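Local coordinates for protein alginate lyase A1-II' (Sphingomonas sp. A1, PDB 2CWS) that probably depolymerises alginate as a lyase of polysaccharide lyase family 7, the chain being the beta-sandwich catalytic domain of a longer protein, at residues Asp170-Val175 with Ser183-Gly188; Gln137-Ser142 with Ala191-Leu196; Met49-Pro54 with Ser68-Met73; Lys96-Pro101 with Ile217-Ser222. All blocks are in the same frame, centred on the assembly; numbering follows the deposited sequence. Where two conformers were deposited one is given.

Contact 1 of 4, residues Asp170-Val175 with Ser183-Gly188; sequences DGVAYV and SVDFVG
The Phe186 ring has Gly171 lying over one of its faces: Gly171 O sits near the rim, 3.2 Å from Phe186 CD2, and Gly171 CA makes a CH-pi contact on the same face, 4.1 Å from the ring centroid. At the ring's edge, close to its plane, comes Ala173 N, while Ala173 CB packs 3.9 Å from Phe186 CD2. The first torsion of Phe186 places CG between the backbone N and the carbonyl carbon (chi1 61°), which swings the ring back under the turn at Gly171 and not out from the helix that starts here. The other aromatic ring, Tyr174, meets Ser183 CB obliquely at its CD2 atom, and Arg167 adds a cation-pi contact.

Strands 172-177 and 180-185 form a beta hairpin at one margin of the seven-stranded sheet of the sandwich. Ala173 and Val184 form a hydrogen-bonded pair, Ala173 N giving to Val184 O (2.8 Å) and Val184 N to Ala173 O (2.9 Å). Beyond Val184 the chain turns into helix 186-189, and Val187 N reaches back to Gly171 O with a nearly straight bond of 3.0 Å (167°). Asp185 is the N-cap: its OD1 receives Gly188 N from above the carboxylate plane, and a water that donates to both Asp185 OD1 and Asp170 O ties this cap to the other strand's lead-in. Gly171 adopts backbone angles that a side chain would not tolerate, and a beta carbon there would run into Val187 CG2.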
loop_
_atom_site.group_PDB
_atom_site.type_symbol
_atom_site.label_atom_id
_atom_site.label_comp_id
_atom_site.label_asym_id
_atom_site.label_seq_id
_atom_site.Cartn_x
_atom_site.Cartn_y
_atom_site.Cartn_z
ATOM N N ASP A 170 -10.325 0.103 -16.508
ATOM C CA ASP A 170 -9.930 0.337 -17.906
ATOM C C ASP A 170 -8.875 1.428 -18.030
ATOM O O ASP A 170 -8.961 2.370 -18.840
ATOM C CB ASP A 170 -11.184 0.614 -18.750
ATOM C CG ASP A 170 -12.129 -0.572 -18.795
ATOM O OD1 ASP A 170 -13.357 -0.337 -18.907
ATOM O OD2 ASP A 170 -11.621 -1.721 -18.699
ATOM N N GLY A 171 -7.822 1.297 -17.175
ATOM C CA GLY A 171 -6.669 2.198 -17.362
ATOM C C GLY A 171 -6.824 3.589 -16.767
ATOM O O GLY A 171 -5.925 4.424 -17.023
ATOM N N VAL A 172 -7.883 3.813 -15.999
ATOM C CA VAL A 172 -8.082 5.078 -15.282
ATOM C C VAL A 172 -8.034 4.736 -13.790
ATOM O O VAL A 172 -8.646 3.758 -13.362
ATOM C CB VAL A 172 -9.428 5.734 -15.643
ATOM C CG1 VAL A 172 -9.563 7.066 -14.911
ATOM C CG2 VAL A 172 -9.520 5.895 -17.166
ATOM N N ALA A 173 -7.264 5.519 -13.055
ATOM C CA ALA A 173 -7.178 5.384 -11.593
ATOM C C ALA A 173 -8.120 6.388 -10.943
ATOM O O ALA A 173 -8.067 7.590 -11.261
ATOM C CB ALA A 173 -5.765 5.638 -11.101
ATOM N N TYR A 174 -8.929 5.907 -10.020
ATOM C CA TYR A 174 -9.840 6.701 -9.213
ATOM C C TYR A 174 -9.355 6.586 -7.773
ATOM O O TYR A 174 -9.295 5.482 -7.230
ATOM C CB TYR A 174 -11.294 6.202 -9.341
ATOM C CG TYR A 174 -11.761 6.233 -10.779
ATOM C CD1 TYR A 174 -11.484 5.180 -11.651
ATOM C CD2 TYR A 174 -12.474 7.332 -11.254
ATOM C CE1 TYR A 174 -11.900 5.199 -12.979
ATOM C CE2 TYR A 174 -12.900 7.374 -12.575
ATOM C CZ TYR A 174 -12.615 6.308 -13.405
ATOM O OH TYR A 174 -13.025 6.352 -14.749
ATOM N N VAL A 175 -8.994 7.723 -7.189
ATOM C CA VAL A 175 -8.368 7.761 -5.868
ATOM C C VAL A 175 -9.281 8.545 -4.945
ATOM O O VAL A 175 -9.659 9.681 -5.259
ATOM C CB VAL A 175 -6.928 8.319 -5.967
ATOM C CG1 VAL A 175 -6.081 7.387 -6.841
ATOM C CG2 VAL A 175 -6.866 9.758 -6.483
ATOM N N SER A 183 -9.519 11.524 -10.349
ATOM C CA SER A 183 -9.125 10.490 -11.318
ATOM C C SER A 183 -7.944 10.957 -12.142
ATOM O O SER A 183 -7.737 12.157 -12.382
ATOM C CB SER A 183 -10.302 10.115 -12.246
ATOM O OG SER A 183 -10.600 11.194 -13.164
ATOM N N VAL A 184 -7.195 9.965 -12.598
ATOM C CA VAL A 184 -6.055 10.140 -13.513
ATOM C C VAL A 184 -6.092 9.031 -14.554
ATOM O O VAL A 184 -6.102 7.852 -14.198
ATOM C CB VAL A 184 -4.729 10.091 -12.744
ATOM C CG1 VAL A 184 -3.533 10.216 -13.709
ATOM C CG2 VAL A 184 -4.660 11.173 -11.662
ATOM N N ASP A 185 -6.097 9.397 -15.837
ATOM C CA ASP A 185 -6.127 8.404 -16.910
ATOM C C ASP A 185 -4.673 8.033 -17.229
ATOM O O ASP A 185 -4.023 8.640 -18.029
ATOM C CB ASP A 185 -6.911 8.955 -18.089
ATOM C CG ASP A 185 -6.965 7.973 -19.242
ATOM O OD1 ASP A 185 -6.395 6.884 -19.135
ATOM O OD2 ASP A 185 -7.642 8.357 -20.243
ATOM N N PHE A 186 -4.175 6.996 -16.546
ATOM C CA PHE A 186 -2.773 6.664 -16.669
ATOM C C PHE A 186 -2.475 5.977 -17.993
ATOM O O PHE A 186 -1.482 6.332 -18.630
ATOM C CB PHE A 186 -2.257 5.861 -15.438
ATOM C CG PHE A 186 -2.920 4.512 -15.189
ATOM C CD1 PHE A 186 -2.341 3.346 -15.650
ATOM C CD2 PHE A 186 -4.100 4.429 -14.436
ATOM C CE1 PHE A 186 -2.899 2.111 -15.391
ATOM C CE2 PHE A 186 -4.677 3.205 -14.206
ATOM C CZ PHE A 186 -4.076 2.020 -14.647
ATOM N N VAL A 187 -3.323 5.055 -18.464
ATOM C CA VAL A 187 -3.054 4.538 -19.795
ATOM C C VAL A 187 -3.135 5.644 -20.851
ATOM O O VAL A 187 -2.374 5.590 -21.837
ATOM C CB VAL A 187 -4.031 3.364 -20.069
ATOM C CG1 VAL A 187 -4.159 3.052 -21.533
ATOM C CG2 VAL A 187 -3.611 2.123 -19.248
ATOM N N GLY A 188 -4.024 6.630 -20.658
ATOM C CA GLY A 188 -4.093 7.737 -21.608
ATOM C C GLY A 188 -2.839 8.581 -21.572
ATOM O O GLY A 188 -2.498 9.233 -22.597
HETATM O O HOH W 1 -7.656 4.593 -20.159
#

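Contact 2 of 4, residues Gln137-Ser142 with Ala191-Leu196; sequences QVKQNS and AGWKNL
Trp193 and Ser142 carry most of this contact. Ser142 CA lies almost squarely above the six-membered ring of Trp193, 3.6 Å from its centroid and 11° off the normal, a close CH-pi contact over the face. Ser142 N lies over the NE1-CE2 side of the same face, 3.5 Å from Trp193 CE2, and Ser142 CB leans on CD2. The indole is fixed at its rim as well: Trp193 NE1 donates to Gln140 O (2.9 Å) almost in line, at 175°, with the acceptor in the ring plane, although the donor stands well above the plane of that carbonyl. Trp193 CG is turned anti to the carbonyl carbon, which lays the indole against the backbone of Gln140-Ser142.

Strand 133-139 belongs to the nine-stranded sheet of the beta-sandwich, and the contact lays the 3-10 segment 191-194, on the way from helix 186-189 to strand 197-202, against the end of that strand and the turn that follows. Asp190 pairs with both sides, one carboxylate oxygen taking Ser142 N and the other Gly192 N. Gly192 is a tight spot, since a beta carbon there would clash with Ser142 OG. The third side chain, Lys139, crosses the indole at about a right angle, its CB 3.9 Å from Trp193 CZ2; a bend at its last torsion (chi4 -51°) brings NZ to Asn141 O (2.8 Å), and Asp143 O is a second acceptor. With a leucine in place of Trp193, Gln140 O would probably lose its indole donor, and a gap would be likely to open beneath Ser142. Phe186 meets Trp193 edge-to-face.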
loop_
_atom_site.group_PDB
_atom_site.type_symbol
_atom_site.label_atom_id
_atom_site.label_comp_id
_atom_site.label_asym_id
_atom_site.label_seq_id
_atom_site.Cartn_x
_atom_site.Cartn_y
_atom_site.Cartn_z
ATOM N N GLN A 137 -0.726 10.103 -5.049
ATOM C CA GLN A 137 0.188 10.389 -6.157
ATOM C C GLN A 137 0.018 9.303 -7.214
ATOM O O GLN A 137 0.042 8.119 -6.896
ATOM C CB GLN A 137 1.638 10.379 -5.641
ATOM C CG GLN A 137 1.854 11.483 -4.614
ATOM C CD GLN A 137 3.258 11.571 -4.022
ATOM O OE1 GLN A 137 3.551 12.517 -3.227
ATOM N NE2 GLN A 137 4.118 10.677 -4.311
ATOM N N VAL A 138 -0.159 9.731 -8.458
ATOM C CA VAL A 138 -0.286 8.773 -9.579
ATOM C C VAL A 138 0.857 9.017 -10.529
ATOM O O VAL A 138 1.023 10.138 -11.072
ATOM C CB VAL A 138 -1.646 8.888 -10.301
ATOM C CG1 VAL A 138 -1.744 7.818 -11.366
ATOM C CG2 VAL A 138 -2.810 8.770 -9.313
ATOM N N LYS A 139 1.679 8.021 -10.751
ATOM C CA LYS A 139 2.817 8.197 -11.620
ATOM C C LYS A 139 2.361 8.452 -13.041
ATOM O O LYS A 139 1.390 7.857 -13.504
ATOM C CB LYS A 139 3.686 6.931 -11.524
ATOM C CG LYS A 139 5.058 7.144 -12.199
ATOM C CD LYS A 139 5.985 5.963 -12.072
ATOM C CE LYS A 139 7.434 6.253 -12.380
ATOM N NZ LYS A 139 7.648 6.954 -13.694
ATOM N N GLN A 140 3.054 9.346 -13.755
ATOM C CA GLN A 140 2.675 9.660 -15.122
ATOM C C GLN A 140 3.002 8.522 -16.101
ATOM O O GLN A 140 2.115 8.042 -16.811
ATOM C CB GLN A 140 3.412 10.947 -15.619
ATOM C CG GLN A 140 2.798 12.188 -14.901
ATOM C CD GLN A 140 3.494 13.461 -15.298
ATOM O OE1 GLN A 140 2.806 14.467 -15.577
ATOM N NE2 GLN A 140 4.801 13.463 -15.400
ATOM N N ASN A 141 4.286 8.105 -16.115
ATOM C CA ASN A 141 4.764 7.218 -17.156
ATOM C C ASN A 141 5.223 5.875 -16.569
ATOM O O ASN A 141 5.716 5.824 -15.424
ATOM C CB ASN A 141 5.971 7.833 -17.867
ATOM C CG ASN A 141 5.574 9.105 -18.611
ATOM O OD1 ASN A 141 4.402 9.295 -18.967
ATOM N ND2 ASN A 141 6.621 9.901 -18.759
ATOM N N SER A 142 5.067 4.833 -17.388
ATOM C CA SER A 142 5.336 3.453 -16.956
ATOM C C SER A 142 6.808 3.109 -16.862
ATOM O O SER A 142 7.115 2.018 -16.422
ATOM C CB SER A 142 4.647 2.488 -17.931
ATOM O OG SER A 142 5.225 2.575 -19.233
ATOM N N ALA A 191 0.628 4.722 -22.978
ATOM C CA ALA A 191 0.104 3.416 -23.317
ATOM C C ALA A 191 1.020 2.285 -22.858
ATOM O O ALA A 191 0.594 1.128 -22.824
ATOM C CB ALA A 191 -0.132 3.285 -24.821
ATOM N N GLY A 192 2.264 2.632 -22.516
ATOM C CA GLY A 192 3.131 1.567 -21.953
ATOM C C GLY A 192 2.630 1.001 -20.660
ATOM O O GLY A 192 3.078 -0.098 -20.283
ATOM N N TRP A 193 1.726 1.654 -19.953
ATOM C CA TRP A 193 1.141 1.005 -18.764
ATOM C C TRP A 193 0.360 -0.253 -19.137
ATOM O O TRP A 193 0.150 -1.104 -18.287
ATOM C CB TRP A 193 0.251 1.975 -18.017
ATOM C CG TRP A 193 0.913 3.074 -17.248
ATOM C CD1 TRP A 193 0.883 4.404 -17.604
ATOM C CD2 TRP A 193 1.665 2.988 -16.034
ATOM N NE1 TRP A 193 1.580 5.170 -16.672
ATOM C CE2 TRP A 193 2.057 4.285 -15.700
ATOM C CE3 TRP A 193 2.036 1.922 -15.195
ATOM C CZ2 TRP A 193 2.813 4.596 -14.562
ATOM C CZ3 TRP A 193 2.786 2.240 -14.061
ATOM C CH2 TRP A 193 3.176 3.540 -13.752
ATOM N N LYS A 194 -0.036 -0.424 -20.392
ATOM C CA LYS A 194 -0.684 -1.667 -20.786
ATOM C C LYS A 194 0.300 -2.826 -20.806
ATOM O O LYS A 194 -0.162 -3.971 -20.872
ATOM C CB LYS A 194 -1.319 -1.537 -22.183
ATOM C CG LYS A 194 -2.474 -0.537 -22.266
ATOM C CD LYS A 194 -3.042 -0.528 -23.671
ATOM C CE LYS A 194 -4.087 0.529 -23.893
ATOM N NZ LYS A 194 -4.765 0.366 -25.227
ATOM N N ASN A 195 1.606 -2.566 -20.747
ATOM C CA ASN A 195 2.625 -3.642 -20.731
ATOM C C ASN A 195 3.104 -3.979 -19.334
ATOM O O ASN A 195 4.102 -4.700 -19.189
ATOM C CB ASN A 195 3.833 -3.188 -21.570
ATOM C CG ASN A 195 3.440 -3.051 -23.052
ATOM O OD1 ASN A 195 2.653 -3.864 -23.545
ATOM N ND2 ASN A 195 3.985 -2.020 -23.692
ATOM N N LEU A 196 2.356 -3.516 -18.323
ATOM C CA LEU A 196 2.620 -3.871 -16.934
ATOM C C LEU A 196 1.367 -4.509 -16.362
ATOM O O LEU A 196 0.256 -4.283 -16.820
ATOM C CB LEU A 196 3.023 -2.634 -16.137
ATOM C CG LEU A 196 4.305 -1.987 -16.616
ATOM C CD1 LEU A 196 4.545 -0.739 -15.752
ATOM C CD2 LEU A 196 5.510 -2.918 -16.509
#

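Contact 3 of 4, residues Met49-Pro54 with Ser68-Met73; sequences MTFWAP and SELREM. With SO4 (sulfate ion), chain C.
Phe51 reaches across to Ser68 and Leu70. With CG anti to the carbonyl carbon (chi1 -59°), the rim of the ring is turned to Ser68 OG and Leu70, while Ser68 O comes obliquely to Phe51 CD1, 3.3 Å away. Phe51 CE1 lies 3.9 Å from Leu70 CG, the two side chains crossing at about a right angle. Leu70 also meets Met49, tip to tip, Met49 CE at 3.9 Å from Leu70 CD1; the methionine runs extended until a bend at chi3 (58°) turns its methyl to that point. Ser68 CB packs 3.6 Å from Trp52 O, while the Ser68 hydroxyl bonds to Tyr40 O.

The strands approach at 126°, with axes 6.8 Å apart, and belong to different sheets: 49-54 to the seven-stranded one, 67-72 to the nine-stranded one. This is the hydrophobic interior of the beta-sandwich, and Trp15 and Leu17 extend it round Leu70.

Glu69 and Arg71, alternating with Ser68 and Leu70, leave the strand on its other side. Arg71, bent at chi2, sets its guanidinium edge-on to a sulfate, NE giving to O1 at 2.8 Å and NH2 to O3 at 2.9 Å, while NH1 holds Glu72 O. Lys16 also binds this anion, which is probably from the crystallisation liquor. Glu69 forms salt bridges with Arg67 and Lys201.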
loop_
_atom_site.group_PDB
_atom_site.type_symbol
_atom_site.label_atom_id
_atom_site.label_comp_id
_atom_site.label_asym_id
_atom_site.label_seq_id
_atom_site.Cartn_x
_atom_site.Cartn_y
_atom_site.Cartn_z
ATOM N N MET A 49 -5.625 -3.809 12.923
ATOM C CA MET A 49 -4.388 -4.421 12.396
ATOM C C MET A 49 -3.357 -3.283 12.339
ATOM O O MET A 49 -3.567 -2.275 11.642
ATOM C CB MET A 49 -4.667 -5.034 11.050
ATOM C CG MET A 49 -3.445 -5.528 10.288
ATOM S SD MET A 49 -3.835 -6.600 8.909
ATOM C CE MET A 49 -4.905 -5.560 7.928
ATOM N N THR A 50 -2.259 -3.447 13.083
ATOM C CA THR A 50 -1.341 -2.362 13.388
ATOM C C THR A 50 0.030 -2.724 12.840
ATOM O O THR A 50 0.558 -3.809 13.129
ATOM C CB THR A 50 -1.323 -2.157 14.908
ATOM O OG1 THR A 50 -2.630 -1.927 15.378
ATOM C CG2 THR A 50 -0.489 -0.881 15.238
ATOM N N PHE A 51 0.602 -1.787 12.093
ATOM C CA PHE A 51 1.882 -1.965 11.398
ATOM C C PHE A 51 2.889 -1.009 12.007
ATOM O O PHE A 51 2.655 0.227 11.987
ATOM C CB PHE A 51 1.739 -1.596 9.916
ATOM C CG PHE A 51 0.696 -2.417 9.162
ATOM C CD1 PHE A 51 1.093 -3.547 8.442
ATOM C CD2 PHE A 51 -0.631 -2.036 9.157
ATOM C CE1 PHE A 51 0.167 -4.249 7.701
ATOM C CE2 PHE A 51 -1.564 -2.762 8.428
ATOM C CZ PHE A 51 -1.166 -3.864 7.676
ATOM N N TRP A 52 3.997 -1.537 12.536
ATOM C CA TRP A 52 5.048 -0.709 13.126
ATOM C C TRP A 52 6.354 -0.949 12.364
ATOM O O TRP A 52 6.695 -2.110 12.080
ATOM C CB TRP A 52 5.223 -1.046 14.651
ATOM C CG TRP A 52 6.412 -0.284 15.191
ATOM C CD1 TRP A 52 6.390 1.057 15.540
ATOM C CD2 TRP A 52 7.764 -0.712 15.406
ATOM N NE1 TRP A 52 7.625 1.452 15.961
ATOM C CE2 TRP A 52 8.506 0.363 15.889
ATOM C CE3 TRP A 52 8.404 -1.986 15.248
ATOM C CZ2 TRP A 52 9.859 0.310 16.212
ATOM C CZ3 TRP A 52 9.756 -2.051 15.572
ATOM C CH2 TRP A 52 10.464 -0.922 16.057
ATOM N N ALA A 53 7.060 0.134 12.042
ATOM C CA ALA A 53 8.354 -0.036 11.359
ATOM C C ALA A 53 9.295 1.080 11.784
ATOM O O ALA A 53 8.907 2.257 11.762
ATOM C CB ALA A 53 8.211 -0.005 9.835
ATOM N N PRO A 54 10.524 0.755 12.134
ATOM C CA PRO A 54 11.540 1.750 12.481
ATOM C C PRO A 54 12.243 2.276 11.245
ATOM O O PRO A 54 12.426 1.575 10.244
ATOM C CB PRO A 54 12.516 0.932 13.359
ATOM C CG PRO A 54 12.479 -0.436 12.722
ATOM C CD PRO A 54 11.043 -0.664 12.302
ATOM N N SER A 68 6.464 -2.093 6.902
ATOM C CA SER A 68 5.650 -3.238 7.373
ATOM C C SER A 68 4.378 -3.108 6.526
ATOM O O SER A 68 3.594 -2.197 6.781
ATOM C CB SER A 68 5.370 -3.124 8.866
ATOM O OG SER A 68 4.553 -4.217 9.244
ATOM N N GLU A 69 4.254 -3.934 5.477
ATOM C CA GLU A 69 3.305 -3.611 4.419
ATOM C C GLU A 69 2.763 -4.927 3.824
ATOM O O GLU A 69 3.549 -5.843 3.568
ATOM C CB GLU A 69 3.950 -2.725 3.359
ATOM C CG GLU A 69 2.988 -2.109 2.337
ATOM C CD GLU A 69 3.693 -1.283 1.282
ATOM O OE1 GLU A 69 4.808 -1.655 0.847
ATOM O OE2 GLU A 69 3.110 -0.248 0.857
ATOM N N LEU A 70 1.442 -4.965 3.591
ATOM C CA LEU A 70 0.843 -6.081 2.897
ATOM C C LEU A 70 0.963 -5.903 1.395
ATOM O O LEU A 70 0.892 -4.790 0.872
ATOM C CB LEU A 70 -0.665 -6.186 3.257
ATOM C CG LEU A 70 -0.976 -6.443 4.696
ATOM C CD1 LEU A 70 -2.467 -6.341 4.956
ATOM C CD2 LEU A 70 -0.443 -7.837 5.175
ATOM N N ARG A 71 1.120 -7.020 0.704
ATOM C CA ARG A 71 1.303 -7.113 -0.750
ATOM C C ARG A 71 0.268 -8.088 -1.265
ATOM O O ARG A 71 0.233 -9.269 -0.832
ATOM C CB ARG A 71 2.766 -7.607 -0.969
ATOM C CG ARG A 71 3.285 -7.653 -2.410
ATOM C CD ARG A 71 2.643 -8.698 -3.352
ATOM N NE ARG A 71 3.560 -8.908 -4.466
ATOM C CZ ARG A 71 3.203 -9.351 -5.660
ATOM N NH1 ARG A 71 1.934 -9.673 -5.931
ATOM N NH2 ARG A 71 4.155 -9.457 -6.608
ATOM N N GLU A 72 -0.602 -7.638 -2.164
ATOM C CA GLU A 72 -1.716 -8.455 -2.635
ATOM C C GLU A 72 -1.216 -9.651 -3.414
ATOM O O GLU A 72 -0.349 -9.514 -4.298
ATOM C CB GLU A 72 -2.621 -7.615 -3.545
ATOM C CG GLU A 72 -3.789 -8.421 -4.117
ATOM C CD GLU A 72 -4.498 -7.681 -5.236
ATOM O OE1 GLU A 72 -3.995 -6.681 -5.755
ATOM O OE2 GLU A 72 -5.615 -8.201 -5.605
ATOM N N MET A 73 -1.797 -10.820 -3.154
ATOM C CA MET A 73 -1.461 -12.085 -3.781
ATOM C C MET A 73 -2.726 -12.697 -4.361
ATOM O O MET A 73 -3.407 -13.447 -3.667
ATOM C CB MET A 73 -0.821 -13.055 -2.770
ATOM C CG MET A 73 0.460 -12.504 -2.181
ATOM S SD MET A 73 1.909 -12.588 -3.237
ATOM C CE MET A 73 2.225 -14.377 -3.178
HETATM S S SO4 C . 7.329 -9.430 -4.830
HETATM O O1 SO4 C . 6.329 -8.705 -3.850
HETATM O O2 SO4 C . 7.323 -10.815 -4.514
HETATM O O3 SO4 C . 7.007 -9.187 -6.153
HETATM O O4 SO4 C . 8.571 -8.730 -4.464
#

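Contact 4 of 4, residues Lys96-Pro101 with Ile217-Ser222; sequences KTVQLP and IAKLYS
Ile217 O receives two backbone donors, Val98 N at 2.8 Å and the longer Gln99 N at 3.3 Å, so both residues face one: a classic beta bulge in an otherwise antiparallel pairing. Ile217 N returns a bond to Gln99 O (2.9 Å), and Lys96 with Lys219 forms a regular hydrogen-bonded pair. Ile217 CG2 packs 3.7 Å from Val98 CB, and Ile217 CD1 lies near Gln99 CB. The extra residue turns Val98 towards the neighbouring strand, where its CG2 meets Lys219 CD at 3.6 Å. Lys96 lies alongside Lys219, pointing the same way, its CG 3.9 Å from Lys219 CB and its CE 3.5 Å from Tyr221 OH; Gly159 O takes its NZ. A glycine in place of Ile217 removes the branch that Val98 CB and Gln99 CB rest on and would probably leave Val98 with Lys219 alone across this pair of strands.

Strands 88-99 and 215-228 are central neighbours in the seven-stranded sheet; next to 215-228 comes 49-54, whose Thr50 and Trp52 side chains touch Ile217. Lys219 runs extended to salt bridges with Asp44 and Asp46, which also bonds Tyr221 OH. With its methylenes met by Val98 and Lys96 and its ammonium matched by two carboxylates, buried Lys219 would be likely to stay charged.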
loop_
_atom_site.group_PDB
_atom_site.type_symbol
_atom_site.label_atom_id
_atom_site.label_comp_id
_atom_site.label_asym_id
_atom_site.label_seq_id
_atom_site.Cartn_x
_atom_site.Cartn_y
_atom_site.Cartn_z
ATOM N N LYS A 96 -5.983 4.611 10.045
ATOM C CA LYS A 96 -5.444 5.852 10.559
ATOM C C LYS A 96 -3.925 5.709 10.685
ATOM O O LYS A 96 -3.410 4.607 10.765
ATOM C CB LYS A 96 -5.994 6.277 11.940
ATOM C CG LYS A 96 -5.780 5.221 13.037
ATOM C CD LYS A 96 -6.014 5.750 14.437
ATOM C CE LYS A 96 -7.482 6.018 14.604
ATOM N NZ LYS A 96 -7.735 6.736 15.921
ATOM N N THR A 97 -3.267 6.867 10.688
ATOM C CA THR A 97 -1.825 6.885 11.006
ATOM C C THR A 97 -1.717 7.407 12.407
ATOM O O THR A 97 -2.204 8.496 12.738
ATOM C CB THR A 97 -1.085 7.713 9.956
ATOM O OG1 THR A 97 -1.116 7.003 8.706
ATOM C CG2 THR A 97 0.386 7.876 10.340
ATOM N N VAL A 98 -1.036 6.625 13.251
ATOM C CA VAL A 98 -0.951 6.889 14.690
ATOM C C VAL A 98 0.306 7.664 15.043
ATOM O O VAL A 98 0.254 8.513 15.943
ATOM C CB VAL A 98 -0.969 5.535 15.446
ATOM C CG1 VAL A 98 -0.653 5.719 16.938
ATOM C CG2 VAL A 98 -2.315 4.814 15.232
ATOM N N GLN A 99 1.423 7.331 14.405
ATOM C CA GLN A 99 2.720 7.902 14.763
ATOM C C GLN A 99 3.541 7.989 13.469
ATOM O O GLN A 99 3.503 7.057 12.655
ATOM C CB GLN A 99 3.446 6.996 15.782
ATOM C CG GLN A 99 4.829 7.524 16.163
ATOM C CD GLN A 99 5.466 6.550 17.149
ATOM O OE1 GLN A 99 4.947 6.360 18.272
ATOM N NE2 GLN A 99 6.616 5.958 16.823
ATOM N N LEU A 100 4.242 9.102 13.328
ATOM C CA LEU A 100 5.085 9.352 12.165
ATOM C C LEU A 100 6.545 9.318 12.549
ATOM O O LEU A 100 6.904 9.551 13.716
ATOM C CB LEU A 100 4.730 10.755 11.617
ATOM C CG LEU A 100 3.414 10.818 10.856
ATOM C CD1 LEU A 100 2.988 12.278 10.674
ATOM C CD2 LEU A 100 3.501 10.064 9.534
ATOM N N PRO A 101 7.432 9.096 11.576
ATOM C CA PRO A 101 8.851 9.297 11.782
ATOM C C PRO A 101 9.159 10.778 11.796
ATOM O O PRO A 101 8.288 11.613 11.496
ATOM C CB PRO A 101 9.498 8.614 10.565
ATOM C CG PRO A 101 8.501 8.954 9.465
ATOM C CD PRO A 101 7.132 8.835 10.141
ATOM N N ILE A 217 3.660 4.176 13.042
ATOM C CA ILE A 217 2.569 3.231 13.288
ATOM C C ILE A 217 1.404 3.620 12.399
ATOM O O ILE A 217 0.958 4.768 12.451
ATOM C CB ILE A 217 2.104 3.256 14.746
ATOM C CG1 ILE A 217 3.232 2.887 15.727
ATOM C CG2 ILE A 217 0.893 2.346 14.934
ATOM C CD1 ILE A 217 2.895 3.188 17.195
ATOM N N ALA A 218 0.901 2.651 11.642
ATOM C CA ALA A 218 -0.339 2.836 10.885
ATOM C C ALA A 218 -1.283 1.695 11.248
ATOM O O ALA A 218 -0.826 0.590 11.577
ATOM C CB ALA A 218 -0.101 2.829 9.375
ATOM N N LYS A 219 -2.590 1.974 11.195
ATOM C CA LYS A 219 -3.615 1.029 11.533
ATOM C C LYS A 219 -4.634 0.864 10.430
ATOM O O LYS A 219 -4.943 1.848 9.714
ATOM C CB LYS A 219 -4.405 1.537 12.779
ATOM C CG LYS A 219 -3.635 1.329 14.057
ATOM C CD LYS A 219 -4.422 1.846 15.281
ATOM C CE LYS A 219 -3.787 1.322 16.564
ATOM N NZ LYS A 219 -4.572 1.749 17.782
ATOM N N LEU A 220 -5.175 -0.345 10.339
ATOM C CA LEU A 220 -6.333 -0.624 9.485
ATOM C C LEU A 220 -7.420 -1.275 10.353
ATOM O O LEU A 220 -7.160 -2.152 11.156
ATOM C CB LEU A 220 -5.967 -1.552 8.329
ATOM C CG LEU A 220 -4.980 -0.935 7.299
ATOM C CD1 LEU A 220 -4.579 -1.958 6.268
ATOM C CD2 LEU A 220 -5.585 0.279 6.629
ATOM N N TYR A 221 -8.669 -0.829 10.076
ATOM C CA TYR A 221 -9.853 -1.412 10.711
ATOM C C TYR A 221 -10.656 -2.249 9.720
ATOM O O TYR A 221 -11.402 -3.122 10.124
ATOM C CB TYR A 221 -10.783 -0.309 11.270
ATOM C CG TYR A 221 -10.103 0.472 12.382
ATOM C CD1 TYR A 221 -9.469 1.671 12.094
ATOM C CD2 TYR A 221 -10.064 -0.008 13.677
ATOM C CE1 TYR A 221 -8.822 2.393 13.070
ATOM C CE2 TYR A 221 -9.410 0.723 14.656
ATOM C CZ TYR A 221 -8.801 1.902 14.364
ATOM O OH TYR A 221 -8.155 2.661 15.323
ATOM N N SER A 222 -10.461 -2.020 8.418
ATOM C CA SER A 222 -11.114 -2.838 7.389
ATOM C C SER A 222 -10.218 -2.773 6.143
ATOM O O SER A 222 -9.517 -1.763 5.946
ATOM C CB SER A 222 -12.536 -2.359 7.103
ATOM O OG SER A 222 -12.511 -1.029 6.667
#

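In the fold
Contact 3 is the buried one, packing one sheet of the sandwich against the other mainly through side chains, with its two strands not hydrogen-bonded to each other, whereas contacts 1, 2 and 4 are partly exposed. Contacts 1 and 4 both pair strands of the seven-stranded sheet, one at its margin and the other near its middle, and both depend on backbone bonding. Contact 2 rests on an indole lying against a turn, with one side-chain-to-backbone bond. Contacts 3 and 4 adjoin, because strands 49-54 and 215-228 are neighbours: Phe51 N lies 2.8 Å from Ala218 O. Contacts 1 and 2 also touch, Val184 against Val138. The two groups lie on opposite sides of the chain's centre.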